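Malate synthase (Haloferax volcanii, PDB 3OYZ) catalyses the magnesium-dependent Claisen condensation of acetyl-CoA with glyoxylate and hydrolysis of the malyl-CoA intermediate, giving malate and CoA in the glyoxylate cycle. Local coordinates at residues D192-M197 with E205-P210; T106-G111 with H142-D147; G39-D44 with Q263-N268. One frame throughout, in Å; residues are numbered along the deposited sequence.

Interaction 1 (D192-M197 with E205-P210). With MG (magnesium ion), chain D; K (potassium ion), chain F; PYR (pyruvic acid), chain C.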
# COMPACT_ATOMS: atom_id res chain seq x y z
N ASP A 192 11.19 4.86 14.79
CA ASP A 192 11.10 6.28 14.46
C ASP A 192 10.03 6.55 13.39
O ASP A 192 9.41 7.63 13.39
CB ASP A 192 12.45 6.74 13.95
CG ASP A 192 13.42 7.09 15.10
OD1 ASP A 192 12.91 7.79 16.00
OD2 ASP A 192 14.58 6.61 15.10
N TYR A 193 9.72 5.56 12.56
CA TYR A 193 8.67 5.78 11.56
C TYR A 193 7.33 5.90 12.24
O TYR A 193 6.53 6.78 11.92
CB TYR A 193 8.68 4.59 10.61
CG TYR A 193 7.67 4.69 9.48
CD1 TYR A 193 7.96 5.45 8.34
CD2 TYR A 193 6.46 3.98 9.53
CE1 TYR A 193 7.01 5.51 7.26
CE2 TYR A 193 5.56 4.03 8.48
CZ TYR A 193 5.85 4.74 7.33
OH TYR A 193 4.85 4.74 6.37
N THR A 194 7.06 5.04 13.22
CA THR A 194 5.83 5.13 14.04
C THR A 194 5.64 6.49 14.64
O THR A 194 4.51 7.02 14.61
CB THR A 194 5.88 4.12 15.20
OG1 THR A 194 5.83 2.84 14.58
CG2 THR A 194 4.63 4.21 16.18
N LYS A 195 6.74 7.03 15.15
CA LYS A 195 6.84 8.39 15.68
C LYS A 195 6.44 9.44 14.62
O LYS A 195 5.58 10.29 14.79
CB LYS A 195 8.28 8.62 16.16
CG LYS A 195 8.71 10.08 16.42
CD LYS A 195 10.17 10.26 16.87
CE LYS A 195 11.27 10.12 15.83
NZ LYS A 195 10.85 10.61 14.50
N ASP A 196 7.12 9.35 13.48
CA ASP A 196 6.93 10.34 12.41
C ASP A 196 5.51 10.27 11.88
O ASP A 196 4.94 11.30 11.55
CB ASP A 196 8.02 10.12 11.32
CG ASP A 196 7.93 11.20 10.19
OD1 ASP A 196 8.33 12.34 10.46
OD2 ASP A 196 7.42 10.96 9.06
N MET A 197 4.92 9.08 11.79
CA MET A 197 3.57 8.88 11.31
C MET A 197 2.54 9.19 12.41
O MET A 197 1.33 9.31 12.07
CB MET A 197 3.39 7.43 10.76
CG MET A 197 4.36 7.11 9.51
SD MET A 197 3.56 7.97 8.06
CE MET A 197 2.36 6.69 7.65
N GLU A 205 2.95 -1.56 21.47
CA GLU A 205 3.82 -2.30 20.55
C GLU A 205 3.77 -1.62 19.14
O GLU A 205 2.80 -0.90 18.82
CB GLU A 205 3.37 -3.76 20.39
CG GLU A 205 3.59 -4.72 21.60
CD GLU A 205 4.95 -4.63 22.36
OE1 GLU A 205 6.05 -4.87 21.81
OE2 GLU A 205 4.93 -4.32 23.58
N LEU A 206 4.80 -1.86 18.34
CA LEU A 206 4.88 -1.31 16.99
C LEU A 206 3.73 -1.79 16.11
O LEU A 206 3.41 -2.98 16.08
CB LEU A 206 6.18 -1.75 16.33
CG LEU A 206 7.45 -1.18 16.93
CD1 LEU A 206 8.59 -1.76 16.07
CD2 LEU A 206 7.51 0.33 16.88
N PRO A 207 3.07 -0.87 15.36
CA PRO A 207 2.24 -1.37 14.28
C PRO A 207 3.09 -2.23 13.29
O PRO A 207 4.30 -2.11 13.17
CB PRO A 207 1.80 -0.08 13.53
CG PRO A 207 2.12 1.03 14.41
CD PRO A 207 3.24 0.59 15.36
N ALA A 208 2.43 -3.04 12.48
CA ALA A 208 3.10 -3.91 11.52
C ALA A 208 3.55 -3.23 10.20
O ALA A 208 4.46 -3.74 9.51
CB ALA A 208 2.18 -5.11 11.27
N TRP A 209 2.94 -2.09 9.86
CA TRP A 209 3.25 -1.29 8.62
C TRP A 209 3.53 -2.13 7.39
O TRP A 209 4.58 -2.00 6.75
CB TRP A 209 4.49 -0.44 8.91
CG TRP A 209 4.34 0.52 10.03
CD1 TRP A 209 5.05 0.58 11.20
CD2 TRP A 209 3.48 1.67 10.00
NE1 TRP A 209 4.66 1.68 11.89
CE2 TRP A 209 3.71 2.38 11.19
CE3 TRP A 209 2.58 2.17 9.05
CZ2 TRP A 209 3.01 3.57 11.50
CZ3 TRP A 209 1.92 3.38 9.33
CH2 TRP A 209 2.12 4.05 10.56
N PRO A 210 2.55 -2.96 6.98
CA PRO A 210 2.82 -3.77 5.78
C PRO A 210 3.13 -2.95 4.55
O PRO A 210 3.97 -3.34 3.75
CB PRO A 210 1.48 -4.53 5.52
CG PRO A 210 0.45 -3.88 6.42
CD PRO A 210 1.17 -3.06 7.49
MG MG D . 15.40 5.20 14.15
K K F . 0.13 10.61 10.04
C PYR C . 14.14 2.75 14.18
O PYR C . 13.91 4.00 14.31
OXT PYR C . 13.21 1.87 14.06
CA PYR C . 15.48 2.37 14.03
O3 PYR C . 16.41 3.27 14.03
CB PYR C . 15.83 0.95 13.80
O HOH W 1 16.55 4.84 16.19
O HOH W 2 17.16 5.99 13.66

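Interaction 2 (T106-G111 with H142-D147)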
# COMPACT_ATOMS: atom_id res chain seq x y z
N THR A 106 37.48 7.09 8.84
CA THR A 106 38.11 6.54 7.62
C THR A 106 39.54 7.02 7.43
O THR A 106 40.15 6.79 6.39
CB THR A 106 37.32 6.99 6.34
OG1 THR A 106 37.08 8.39 6.50
CG2 THR A 106 35.93 6.32 6.32
N ASP A 107 40.08 7.77 8.37
CA ASP A 107 41.50 8.17 8.24
C ASP A 107 42.32 6.88 8.04
O ASP A 107 42.28 6.04 8.92
CB ASP A 107 41.91 8.86 9.54
CG ASP A 107 43.36 9.34 9.55
OD1 ASP A 107 44.17 9.00 8.65
OD2 ASP A 107 43.64 10.10 10.51
N PRO A 108 43.00 6.68 6.90
CA PRO A 108 43.65 5.43 6.52
C PRO A 108 44.88 5.11 7.42
O PRO A 108 45.23 3.94 7.60
CB PRO A 108 44.16 5.73 5.10
CG PRO A 108 43.31 6.85 4.64
CD PRO A 108 43.25 7.71 5.88
N GLU A 109 45.46 6.15 8.02
CA GLU A 109 46.50 6.00 9.03
C GLU A 109 45.99 5.21 10.23
O GLU A 109 46.79 4.59 10.93
CB GLU A 109 47.05 7.38 9.47
CG GLU A 109 48.07 7.87 8.45
CD GLU A 109 48.80 9.10 8.93
OE1 GLU A 109 49.93 8.93 9.45
OE2 GLU A 109 48.23 10.21 8.82
N ARG A 110 44.68 5.19 10.48
CA ARG A 110 44.19 4.50 11.69
C ARG A 110 43.85 3.03 11.55
O ARG A 110 43.53 2.37 12.54
CB ARG A 110 43.14 5.32 12.45
CG ARG A 110 43.81 6.63 12.80
CD ARG A 110 42.90 7.76 13.24
NE ARG A 110 42.12 7.52 14.45
CZ ARG A 110 42.53 6.84 15.52
NH1 ARG A 110 43.75 6.30 15.58
NH2 ARG A 110 41.70 6.72 16.55
N GLY A 111 43.94 2.51 10.33
CA GLY A 111 43.72 1.12 10.05
C GLY A 111 42.31 0.55 10.14
O GLY A 111 42.14 -0.67 10.01
N HIS A 142 37.43 11.60 -1.06
CA HIS A 142 38.48 12.42 -1.66
C HIS A 142 39.49 12.88 -0.59
O HIS A 142 40.68 12.91 -0.86
CB HIS A 142 37.91 13.61 -2.43
CG HIS A 142 37.40 13.24 -3.80
ND1 HIS A 142 38.14 13.44 -4.94
CD2 HIS A 142 36.31 12.54 -4.18
CE1 HIS A 142 37.48 12.96 -5.98
NE2 HIS A 142 36.36 12.40 -5.54
N GLU A 143 39.05 13.24 0.59
CA GLU A 143 39.92 13.75 1.64
C GLU A 143 40.91 12.63 2.04
O GLU A 143 42.02 12.93 2.46
CB GLU A 143 39.16 14.21 2.88
CG GLU A 143 38.49 15.56 2.67
CD GLU A 143 39.50 16.65 2.29
OE1 GLU A 143 40.48 16.79 3.06
OE2 GLU A 143 39.36 17.34 1.24
N HIS A 144 40.59 11.35 1.83
CA HIS A 144 41.38 10.29 2.47
C HIS A 144 41.93 9.39 1.39
O HIS A 144 42.35 8.28 1.69
CB HIS A 144 40.55 9.47 3.47
CG HIS A 144 40.39 10.15 4.79
ND1 HIS A 144 41.34 11.01 5.28
CD2 HIS A 144 39.43 10.09 5.74
CE1 HIS A 144 40.95 11.50 6.45
NE2 HIS A 144 39.80 10.94 6.76
N GLY A 145 41.93 9.87 0.15
CA GLY A 145 42.31 9.12 -1.03
C GLY A 145 41.70 7.75 -1.23
O GLY A 145 42.34 6.86 -1.80
N LEU A 146 40.45 7.56 -0.81
CA LEU A 146 39.73 6.34 -1.19
C LEU A 146 39.20 6.42 -2.60
O LEU A 146 39.00 7.52 -3.13
CB LEU A 146 38.59 6.05 -0.21
CG LEU A 146 39.03 6.31 1.23
CD1 LEU A 146 37.84 6.21 2.12
CD2 LEU A 146 40.07 5.18 1.67
N ASP A 147 38.92 5.29 -3.24
CA ASP A 147 38.36 5.40 -4.59
C ASP A 147 36.95 6.03 -4.50
O ASP A 147 36.19 5.76 -3.56
CB ASP A 147 38.27 4.04 -5.27
CG ASP A 147 39.63 3.44 -5.61
OD1 ASP A 147 40.51 4.09 -6.23
OD2 ASP A 147 39.76 2.23 -5.35

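Interaction 3 (G39-D44 with Q263-N268)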
# COMPACT_ATOMS: atom_id res chain seq x y z
N GLY A 39 30.37 -18.06 11.70
CA GLY A 39 29.33 -18.97 11.22
C GLY A 39 27.91 -18.38 11.31
O GLY A 39 27.66 -17.22 10.98
N MET A 40 26.98 -19.18 11.79
CA MET A 40 25.58 -18.84 11.75
C MET A 40 25.33 -17.79 12.79
O MET A 40 24.29 -17.12 12.75
CB MET A 40 24.71 -20.08 11.97
CG MET A 40 24.56 -20.85 10.70
SD MET A 40 23.56 -20.10 9.39
CE MET A 40 23.49 -21.50 8.26
N GLN A 41 26.32 -17.62 13.66
CA GLN A 41 26.19 -16.64 14.71
C GLN A 41 26.57 -15.25 14.19
O GLN A 41 26.37 -14.28 14.91
CB GLN A 41 27.14 -16.96 15.88
CG GLN A 41 26.53 -17.85 16.99
CD GLN A 41 27.64 -18.39 17.88
OE1 GLN A 41 28.12 -19.46 17.60
NE2 GLN A 41 28.14 -17.61 18.84
N ALA A 42 27.23 -15.17 13.03
CA ALA A 42 27.75 -13.87 12.56
C ALA A 42 26.82 -13.28 11.49
O ALA A 42 26.34 -14.01 10.65
CB ALA A 42 29.13 -14.02 11.99
N PRO A 43 26.61 -11.96 11.53
CA PRO A 43 25.60 -11.38 10.60
C PRO A 43 26.15 -11.15 9.21
O PRO A 43 27.35 -10.93 9.06
CB PRO A 43 25.14 -10.13 11.36
CG PRO A 43 26.40 -9.65 12.07
CD PRO A 43 27.05 -11.00 12.56
N ASP A 44 25.33 -11.19 8.15
CA ASP A 44 25.81 -10.73 6.84
C ASP A 44 26.29 -9.27 6.89
O ASP A 44 27.25 -8.88 6.24
CB ASP A 44 24.67 -10.87 5.82
CG ASP A 44 24.39 -12.29 5.48
OD1 ASP A 44 25.36 -13.09 5.52
OD2 ASP A 44 23.22 -12.61 5.18
N GLN A 263 18.91 -13.34 17.88
CA GLN A 263 18.21 -12.94 16.63
C GLN A 263 19.06 -13.16 15.38
O GLN A 263 18.58 -13.68 14.36
CB GLN A 263 17.61 -11.54 16.72
CG GLN A 263 16.38 -11.47 17.62
CD GLN A 263 15.71 -10.08 17.55
OE1 GLN A 263 16.38 -9.13 17.21
NE2 GLN A 263 14.47 -9.94 17.98
N VAL A 264 20.36 -12.92 15.48
CA VAL A 264 21.24 -13.19 14.35
C VAL A 264 21.10 -14.63 13.84
O VAL A 264 20.92 -14.94 12.63
CB VAL A 264 22.70 -12.84 14.68
CG1 VAL A 264 23.55 -13.24 13.50
CG2 VAL A 264 22.85 -11.36 14.82
N VAL A 265 21.16 -15.57 14.79
CA VAL A 265 21.12 -16.98 14.39
C VAL A 265 19.77 -17.25 13.76
O VAL A 265 19.70 -17.87 12.72
CB VAL A 265 21.30 -17.98 15.59
CG1 VAL A 265 21.08 -19.44 15.09
CG2 VAL A 265 22.71 -17.81 16.21
N GLU A 266 18.67 -16.89 14.42
CA GLU A 266 17.34 -17.15 13.82
C GLU A 266 17.17 -16.54 12.41
O GLU A 266 16.75 -17.18 11.44
CB GLU A 266 16.26 -16.56 14.74
CG GLU A 266 16.06 -17.39 16.00
CD GLU A 266 15.28 -18.70 15.75
OE1 GLU A 266 14.44 -18.76 14.83
OE2 GLU A 266 15.50 -19.69 16.46
N ALA A 267 17.61 -15.29 12.28
CA ALA A 267 17.38 -14.59 11.02
C ALA A 267 18.33 -15.12 9.96
O ALA A 267 18.02 -15.06 8.78
CB ALA A 267 17.57 -13.05 11.22
N ASN A 268 19.48 -15.69 10.32
CA ASN A 268 20.36 -16.34 9.31
C ASN A 268 19.81 -17.64 8.73
O ASN A 268 20.08 -18.01 7.58
CB ASN A 268 21.77 -16.62 9.86
CG ASN A 268 22.73 -15.47 9.65
OD1 ASN A 268 22.59 -14.69 8.69
ND2 ASN A 268 23.69 -15.32 10.57

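Interaction 1 (D192-M197 with E205-P210)
The Trp209 ring is met on both faces and at its edge. Over one face stands the edge of Tyr193, with CE2 of Tyr193 3.5 Å from CD2 of Trp209. The pair is T-shaped, with the ring planes at 84° and the Tyr193 centroid 4.8 Å from that of the six-membered ring of Trp209. The opposite face has CB of Pro207 from its own segment, offset toward the rim. At the edge, NE1 of Trp209 gives an almost straight hydrogen bond to OG1 of Thr194 (3.2 Å, 171°). OG1 lies in the indole plane, so this bond and the tyrosine edge together fix the rotation of the ring. The same OG1 is hydrogen-bonded to the backbone oxygen of Glu190. Met197 approaches the far end of the indole obliquely, its CB 3.6 Å from CH2 of Trp209. Met197 CG also packs on one face of the Tyr193 ring.

The segment 192-197 belongs to helix 190-197, which follows strand 183-188 of the TIM barrel. The contact packs this helix against the loop that leads into helix 210-223, with Trp209 as its N-cap residue. Tyr193 has CG anti to the backbone N (chi1 -178°), which sends the ring toward Trp209; its OH bonds to Glu163. O of Met197 binds a potassium ion with Ser217, Ser221 and Gly252 of the second subunit. Asp192 faces away from 205-210, and its side chain lies in the active site. OD2 of Asp192 binds the magnesium ion at 1.9 Å, and its backbone N donates to O of pyruvic acid at 2.9 Å.

Interaction 2 (T106-G111 with H142-D147)
Asp107 and His144 bring the two backbones closest, with their CA atoms 6.1 Å apart. The segment 106-111 is a turn after helix 92-105. It contains the short 3-10 segment 108-110, and Arg110 N bonds back to Asp107 O. The segment 142-147 is the end of helix 127-143 and the start of the loop that follows. His144 is the first residue there to leave helical angles, and Gly145 follows with positive phi.

The side chain of His144 carries most of the contact. Its ring lies against the turn, with one face toward the backbone of Asp107. CA of Asp107 is 3.7 Å from the His144 ring centroid and 16° off the normal, a CH-pi contact. CD of Pro108 makes a second, longer one, 4.2 Å from the His144 centroid. The proline ring also reaches back to the helix end, where CG of Pro108 is 3.4 Å from O of His144.

Thr106 comes to the ring edge instead. OG1 of Thr106 lies near the ring plane, 3.0 Å from CD2 of His144. This hydroxyl has its strongest polar partner in the backbone oxygen of Met102. NE2 of His144 is hydrogen-bonded to the backbone oxygen of Leu103. The imidazole is therefore held at NE2 by the last turn of helix 92-105 while its face rests on the turn. Leu146 adds a looser apolar touch, with its CD1 4.3 Å from CB of Thr106.

Asp107 has CG anti to its backbone N (chi1 -180°), and its OD1 accepts from Glu109 N at 3.2 Å. This closes an Asx turn at the start of the 3-10 segment. The contact ties together the C-terminal ends of two successive outer helices of the TIM barrel, at the protein surface and away from the annotated sites.

Interaction 3 (G39-D44 with Q263-N268)
Val264 meets the loop first, through its CG1 branch. CG1 of Val264 is anti to the backbone N (chi1 176°) and lies 3.3 Å from O of Gln41. It also touches Pro43, with CG1 of Val264 4.1 Å from CB of Pro43. Val265 follows at the partly exposed border. CG2 of Val265 runs alongside CG of Gln41 at 3.9 Å, both side chains pointing the same way. CA of Val265 makes a CA-H...O contact of 3.6 Å with O of Met40.

One turn after Val264, Asn268 turns its amide into the loop. ND2 of Asn268 donates to O of Met40 at 2.9 Å, with an angle of 168°, and to O of Ala42 at 3.0 Å. The first acceptor lies in the amide plane and the second is tilted from it. CB of Asn268 packs against SD of Met40. OD1 of Asn268 is bonded to Thr13 OG1, while Arg409 of the third subunit also donates to O of Ala42.

Two bonds from ND2 and one at OD1 hold the amide at both ends. One buried amide of helix 261-269 thus binds two backbone carbonyls of the loop leading into strand 45-49, sharing one with that arginine.

In the fold
The three contacts lie at separate places around one TIM barrel and do not touch. Interaction 3 joins segments far apart in sequence; interactions 1 and 2 fall between them. Interaction 1 is at the active site, where Asp192 binds magnesium together with Glu158. Interactions 1 and 3 both come near the bound acetyl-CoA: the side chain of Leu206 in interaction 1 is about 7 Å from it, that of Val264 in interaction 3 about 8 Å. Their centres are about 25 Å apart, their nearest atoms about 10 Å. Interaction 2 lies on the opposite side of the chain's centre from interaction 1, with about 38 Å between their centres. Interactions 1 and 3 also reach neighbouring subunits; interaction 2 does not.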